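PDB 7AHB: phthiocerol synthesis polyketide synthase type I PpsC from Mycobacterium tuberculosis, which probably loads extender units onto the acyl carrier protein through its acyltransferase domain during assembly of phthiocerol lipids. Local coordinates for residues G308-P321 against Y335-D349. Numbering follows the deposited sequence.
Sequences GADHHTFIEISAHP and YDVDNYLSIGTLQRD
H312 and Y340 meet just before the two strands of the last beta-alpha-beta unit of the acyltransferase's parallel sheet, H312 ahead of strand 313-316 and Y340 ahead of the edge strand 341-343; the strands run at 6° to each other, joined through helix 324-334. With H320, these two residues bury the most surface in the contact. CD2 of H312 sits over one face of the Y340 ring, toward its rim, 3.5 Å from CZ of Y340; with planes 34° apart the pair is neither stacked nor edge-to-face. H312 ND1 is hydrogen-bonded to G47 O, which probably helps set the turn of the ring. The Y340 side chain leaves with CG beside its own backbone N, which carries the far end of the ring toward G308, and its hydroxyl donates to G308 O at 2.5 Å, a short bond. A water links the same hydroxyl to A309 O, while the Y335 ring lies with one face over G308 O.

Parallel pairing follows: F314 spans two residues of the neighbouring strand, its N donating to L341 O and its O accepting from I343 N. On the face shared by T313, L341, I315 and I343, the two isoleucines lie side by side, CG1 to CG1 at 4.0 Å. Past the strands, T345 OG1 donates to E316 O at 2.7 Å and also bonds NE1 of W124, joining the loop after strand 341-343 to helix 106-126. At the far end R348 CD lies over the centre of one face of the H320 ring, a CH-pi contact, while CD of P321, the next residue, lies toward the rim of the opposite face; H320 ND1 accepts a nearly straight bond (175°) from R348 N at 3.0 Å.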
loop_
_atom_site.group_PDB
_atom_site.type_symbol
_atom_site.label_atom_id
_atom_site.label_comp_id
_atom_site.label_asym_id
_atom_site.label_seq_id
_atom_site.Cartn_x
_atom_site.Cartn_y
_atom_site.Cartn_z
ATOM N N GLY A 308 7.623 -12.971 7.718
ATOM C CA GLY A 308 7.293 -14.377 7.605
ATOM C C GLY A 308 8.110 -15.292 8.514
ATOM O O GLY A 308 7.829 -16.493 8.592
ATOM N N ALA A 309 9.113 -14.755 9.201
ATOM C CA ALA A 309 9.849 -15.576 10.153
ATOM C C ALA A 309 8.896 -16.198 11.169
ATOM O O ALA A 309 8.962 -17.400 11.443
ATOM C CB ALA A 309 10.922 -14.737 10.851
ATOM N N ASP A 310 7.980 -15.397 11.717
ATOM C CA ASP A 310 7.091 -15.860 12.776
ATOM C C ASP A 310 5.626 -15.510 12.566
ATOM O O ASP A 310 4.827 -15.701 13.479
ATOM C CB ASP A 310 7.561 -15.292 14.112
ATOM C CG ASP A 310 8.896 -15.883 14.537
ATOM O OD1 ASP A 310 8.967 -17.114 14.656
ATOM O OD2 ASP A 310 9.857 -15.120 14.721
ATOM N N HIS A 311 5.254 -14.985 11.408
ATOM C CA HIS A 311 3.867 -14.722 11.050
ATOM C C HIS A 311 3.539 -15.512 9.791
ATOM O O HIS A 311 4.331 -15.544 8.840
ATOM C CB HIS A 311 3.621 -13.236 10.815
ATOM C CG HIS A 311 4.014 -12.373 11.964
ATOM N ND1 HIS A 311 5.304 -11.926 12.155
ATOM C CD2 HIS A 311 3.285 -11.882 12.993
ATOM C CE1 HIS A 311 5.345 -11.176 13.242
ATOM N NE2 HIS A 311 4.138 -11.147 13.778
ATOM N N HIS A 312 2.371 -16.143 9.773
ATOM C CA HIS A 312 2.038 -17.063 8.703
ATOM C C HIS A 312 0.842 -16.658 7.867
ATOM O O HIS A 312 0.659 -17.229 6.786
ATOM C CB HIS A 312 1.784 -18.459 9.280
ATOM C CG HIS A 312 3.012 -19.095 9.834
ATOM N ND1 HIS A 312 3.536 -18.745 11.059
ATOM C CD2 HIS A 312 3.841 -20.030 9.318
ATOM C CE1 HIS A 312 4.632 -19.451 11.282
ATOM N NE2 HIS A 312 4.841 -20.234 10.239
ATOM N N THR A 313 0.037 -15.697 8.310
ATOM C CA THR A 313 -1.091 -15.219 7.517
ATOM C C THR A 313 -0.839 -13.778 7.111
ATOM O O THR A 313 -0.665 -12.914 7.977
ATOM C CB THR A 313 -2.408 -15.340 8.282
ATOM O OG1 THR A 313 -2.664 -16.723 8.549
ATOM C CG2 THR A 313 -3.557 -14.754 7.461
ATOM N N PHE A 314 -0.812 -13.533 5.802
ATOM C CA PHE A 314 -0.668 -12.205 5.229
ATOM C C PHE A 314 -1.960 -11.841 4.507
ATOM O O PHE A 314 -2.431 -12.599 3.656
ATOM C CB PHE A 314 0.517 -12.164 4.269
ATOM C CG PHE A 314 1.850 -12.301 4.959
ATOM C CD1 PHE A 314 2.263 -13.521 5.456
ATOM C CD2 PHE A 314 2.675 -11.204 5.123
ATOM C CE1 PHE A 314 3.477 -13.649 6.100
ATOM C CE2 PHE A 314 3.890 -11.333 5.766
ATOM C CZ PHE A 314 4.285 -12.568 6.250
ATOM N N ILE A 315 -2.526 -10.692 4.853
ATOM C CA ILE A 315 -3.787 -10.215 4.280
ATOM C C ILE A 315 -3.518 -8.849 3.665
ATOM O O ILE A 315 -3.232 -7.881 4.389
ATOM C CB ILE A 315 -4.901 -10.121 5.331
ATOM C CG1 ILE A 315 -5.108 -11.467 5.988
ATOM C CG2 ILE A 315 -6.229 -9.618 4.692
ATOM C CD1 ILE A 315 -6.066 -11.445 7.163
ATOM N N GLU A 316 -3.636 -8.754 2.344
ATOM C CA GLU A 316 -3.521 -7.469 1.672
ATOM C C GLU A 316 -4.832 -6.704 1.849
ATOM O O GLU A 316 -5.912 -7.209 1.504
ATOM C CB GLU A 316 -3.189 -7.648 0.193
ATOM C CG GLU A 316 -3.108 -6.341 -0.554
ATOM C CD GLU A 316 -2.816 -6.547 -2.036
ATOM O OE1 GLU A 316 -2.221 -7.609 -2.364
ATOM O OE2 GLU A 316 -3.201 -5.669 -2.862
ATOM N N ILE A 317 -4.732 -5.488 2.375
ATOM C CA ILE A 317 -5.890 -4.666 2.678
ATOM C C ILE A 317 -6.076 -3.709 1.502
ATOM O O ILE A 317 -5.556 -2.586 1.514
ATOM C CB ILE A 317 -5.702 -3.899 3.994
ATOM C CG1 ILE A 317 -5.359 -4.860 5.125
ATOM C CG2 ILE A 317 -6.996 -3.112 4.325
ATOM C CD1 ILE A 317 -6.436 -5.858 5.465
ATOM N N SER A 318 -6.763 -4.159 0.457
ATOM C CA SER A 318 -6.870 -3.369 -0.763
ATOM C C SER A 318 -8.194 -3.690 -1.441
ATOM O O SER A 318 -8.905 -4.635 -1.068
ATOM C CB SER A 318 -5.698 -3.645 -1.732
ATOM O OG SER A 318 -5.759 -4.977 -2.207
ATOM N N ALA A 319 -8.503 -2.898 -2.473
ATOM C CA ALA A 319 -9.682 -3.144 -3.304
ATOM C C ALA A 319 -9.460 -4.263 -4.325
ATOM O O ALA A 319 -10.436 -4.841 -4.828
ATOM C CB ALA A 319 -10.078 -1.863 -4.040
ATOM N N HIS A 320 -8.196 -4.588 -4.640
ATOM C CA HIS A 320 -7.911 -5.649 -5.580
ATOM C C HIS A 320 -6.501 -6.141 -5.305
ATOM O O HIS A 320 -5.586 -5.306 -5.205
ATOM C CB HIS A 320 -8.025 -5.185 -7.038
ATOM C CG HIS A 320 -7.699 -6.256 -8.037
ATOM N ND1 HIS A 320 -8.570 -7.280 -8.348
ATOM C CD2 HIS A 320 -6.583 -6.477 -8.771
ATOM C CE1 HIS A 320 -8.006 -8.084 -9.233
ATOM N NE2 HIS A 320 -6.802 -7.613 -9.511
ATOM N N PRO A 321 -6.293 -7.456 -5.182
ATOM C CA PRO A 321 -4.985 -7.941 -4.715
ATOM C C PRO A 321 -3.912 -7.812 -5.785
ATOM O O PRO A 321 -3.984 -8.476 -6.826
ATOM C CB PRO A 321 -5.242 -9.414 -4.369
ATOM C CG PRO A 321 -6.720 -9.668 -4.633
ATOM C CD PRO A 321 -7.195 -8.561 -5.561
ATOM N N TYR A 335 10.842 -19.879 3.283
ATOM C CA TYR A 335 10.015 -20.690 4.171
ATOM C C TYR A 335 9.246 -21.765 3.405
ATOM O O TYR A 335 9.254 -21.817 2.174
ATOM C CB TYR A 335 9.043 -19.804 4.949
ATOM C CG TYR A 335 9.706 -18.601 5.578
ATOM C CD1 TYR A 335 10.666 -18.762 6.585
ATOM C CD2 TYR A 335 9.388 -17.299 5.169
ATOM C CE1 TYR A 335 11.275 -17.670 7.163
ATOM C CE2 TYR A 335 10.003 -16.206 5.749
ATOM C CZ TYR A 335 10.957 -16.411 6.759
ATOM O OH TYR A 335 11.571 -15.323 7.345
ATOM N N ASP A 336 8.603 -22.653 4.169
ATOM C CA ASP A 336 7.726 -23.690 3.626
ATOM C C ASP A 336 6.328 -23.099 3.502
ATOM O O ASP A 336 5.586 -23.017 4.489
ATOM C CB ASP A 336 7.736 -24.916 4.534
ATOM C CG ASP A 336 6.789 -26.011 4.063
ATOM O OD1 ASP A 336 5.998 -25.774 3.125
ATOM O OD2 ASP A 336 6.848 -27.116 4.626
ATOM N N VAL A 337 5.951 -22.712 2.279
ATOM C CA VAL A 337 4.709 -21.968 2.098
ATOM C C VAL A 337 3.465 -22.800 2.371
ATOM O O VAL A 337 2.371 -22.238 2.492
ATOM C CB VAL A 337 4.628 -21.364 0.680
ATOM C CG1 VAL A 337 5.443 -20.085 0.599
ATOM C CG2 VAL A 337 5.088 -22.350 -0.370
ATOM N N ASP A 338 3.594 -24.122 2.476
ATOM C CA ASP A 338 2.445 -24.927 2.872
ATOM C C ASP A 338 1.892 -24.505 4.225
ATOM O O ASP A 338 0.729 -24.787 4.523
ATOM C CB ASP A 338 2.812 -26.407 2.933
ATOM C CG ASP A 338 2.903 -27.042 1.560
ATOM O OD1 ASP A 338 2.599 -26.348 0.560
ATOM O OD2 ASP A 338 3.282 -28.234 1.491
ATOM N N ASN A 339 2.701 -23.859 5.057
ATOM C CA ASN A 339 2.266 -23.380 6.358
ATOM C C ASN A 339 1.854 -21.919 6.325
ATOM O O ASN A 339 1.662 -21.325 7.390
ATOM C CB ASN A 339 3.377 -23.589 7.394
ATOM C CG ASN A 339 3.691 -25.050 7.605
ATOM O OD1 ASN A 339 2.811 -25.905 7.498
ATOM N ND2 ASN A 339 4.956 -25.353 7.875
ATOM N N TYR A 340 1.710 -21.334 5.134
ATOM C CA TYR A 340 1.425 -19.916 4.991
ATOM C C TYR A 340 0.172 -19.685 4.155
ATOM O O TYR A 340 -0.278 -20.555 3.412
ATOM C CB TYR A 340 2.605 -19.174 4.343
ATOM C CG TYR A 340 3.819 -19.061 5.245
ATOM C CD1 TYR A 340 4.646 -20.155 5.465
ATOM C CD2 TYR A 340 4.139 -17.859 5.871
ATOM C CE1 TYR A 340 5.747 -20.054 6.275
ATOM C CE2 TYR A 340 5.253 -17.747 6.691
ATOM C CZ TYR A 340 6.049 -18.850 6.889
ATOM O OH TYR A 340 7.152 -18.762 7.709
ATOM N N LEU A 341 -0.360 -18.472 4.274
ATOM C CA LEU A 341 -1.581 -18.049 3.603
ATOM C C LEU A 341 -1.361 -16.606 3.192
ATOM O O LEU A 341 -1.024 -15.769 4.036
ATOM C CB LEU A 341 -2.782 -18.181 4.537
ATOM C CG LEU A 341 -4.183 -17.928 3.975
ATOM C CD1 LEU A 341 -4.580 -19.037 3.022
ATOM C CD2 LEU A 341 -5.174 -17.793 5.128
ATOM N N SER A 342 -1.515 -16.316 1.904
ATOM C CA SER A 342 -1.407 -14.954 1.387
ATOM C C SER A 342 -2.674 -14.639 0.605
ATOM O O SER A 342 -2.880 -15.185 -0.484
ATOM C CB SER A 342 -0.177 -14.788 0.501
ATOM O OG SER A 342 -0.063 -13.451 0.032
ATOM N N ILE A 343 -3.506 -13.748 1.148
ATOM C CA ILE A 343 -4.819 -13.459 0.581
ATOM C C ILE A 343 -5.065 -11.956 0.552
ATOM O O ILE A 343 -4.358 -11.165 1.174
ATOM C CB ILE A 343 -5.960 -14.154 1.356
ATOM C CG1 ILE A 343 -5.970 -13.726 2.819
ATOM C CG2 ILE A 343 -5.832 -15.665 1.263
ATOM C CD1 ILE A 343 -7.350 -13.868 3.477
ATOM N N GLY A 344 -6.116 -11.567 -0.170
ATOM C CA GLY A 344 -6.547 -10.195 -0.223
ATOM C C GLY A 344 -7.846 -9.964 0.521
ATOM O O GLY A 344 -8.348 -10.834 1.239
ATOM N N THR A 345 -8.390 -8.756 0.332
ATOM C CA THR A 345 -9.636 -8.342 0.962
ATOM C C THR A 345 -10.776 -8.266 -0.042
ATOM O O THR A 345 -11.717 -9.056 0.037
ATOM C CB THR A 345 -9.441 -6.983 1.663
ATOM O OG1 THR A 345 -8.390 -7.096 2.632
ATOM C CG2 THR A 345 -10.704 -6.545 2.369
ATOM N N LEU A 346 -10.656 -7.401 -1.037
ATOM C CA LEU A 346 -11.597 -7.318 -2.146
ATOM C C LEU A 346 -10.873 -7.573 -3.470
ATOM O O LEU A 346 -9.641 -7.521 -3.553
ATOM C CB LEU A 346 -12.264 -5.942 -2.188
ATOM C CG LEU A 346 -12.899 -5.393 -0.919
ATOM C CD1 LEU A 346 -13.434 -3.988 -1.203
ATOM C CD2 LEU A 346 -13.992 -6.283 -0.437
ATOM N N GLN A 347 -11.659 -7.778 -4.531
ATOM C CA GLN A 347 -11.110 -7.955 -5.866
ATOM C C GLN A 347 -12.107 -7.451 -6.897
ATOM O O GLN A 347 -13.329 -7.523 -6.699
ATOM C CB GLN A 347 -10.770 -9.417 -6.136
ATOM C CG GLN A 347 -11.973 -10.328 -6.135
ATOM C CD GLN A 347 -11.621 -11.694 -5.584
ATOM O OE1 GLN A 347 -11.613 -11.895 -4.362
ATOM N NE2 GLN A 347 -11.315 -12.644 -6.475
ATOM N N ARG A 348 -11.565 -6.937 -8.004
ATOM C CA ARG A 348 -12.398 -6.283 -9.009
ATOM C C ARG A 348 -13.298 -7.271 -9.736
ATOM O O ARG A 348 -14.353 -6.881 -10.251
ATOM C CB ARG A 348 -11.513 -5.532 -10.002
ATOM C CG ARG A 348 -10.805 -6.427 -11.013
ATOM C CD ARG A 348 -9.578 -5.721 -11.630
ATOM N NE ARG A 348 -9.911 -4.383 -12.122
ATOM C CZ ARG A 348 -9.639 -3.252 -11.458
ATOM N NH1 ARG A 348 -9.011 -3.289 -10.267
ATOM N NH2 ARG A 348 -9.992 -2.074 -11.983
ATOM N N ASP A 349 -12.898 -8.536 -9.798
ATOM C CA ASP A 349 -13.731 -9.576 -10.377
ATOM C C ASP A 349 -14.709 -10.108 -9.334
ATOM O O ASP A 349 -14.421 -10.129 -8.132
ATOM C CB ASP A 349 -12.862 -10.717 -10.909
ATOM C CG ASP A 349 -11.808 -11.175 -9.893
ATOM O OD1 ASP A 349 -10.745 -10.499 -9.730
ATOM O OD2 ASP A 349 -12.063 -12.208 -9.223
HETATM O O HOH W 1 8.951 -19.728 9.553
HETATM O O HOH W 2 -7.422 -7.421 -2.066
#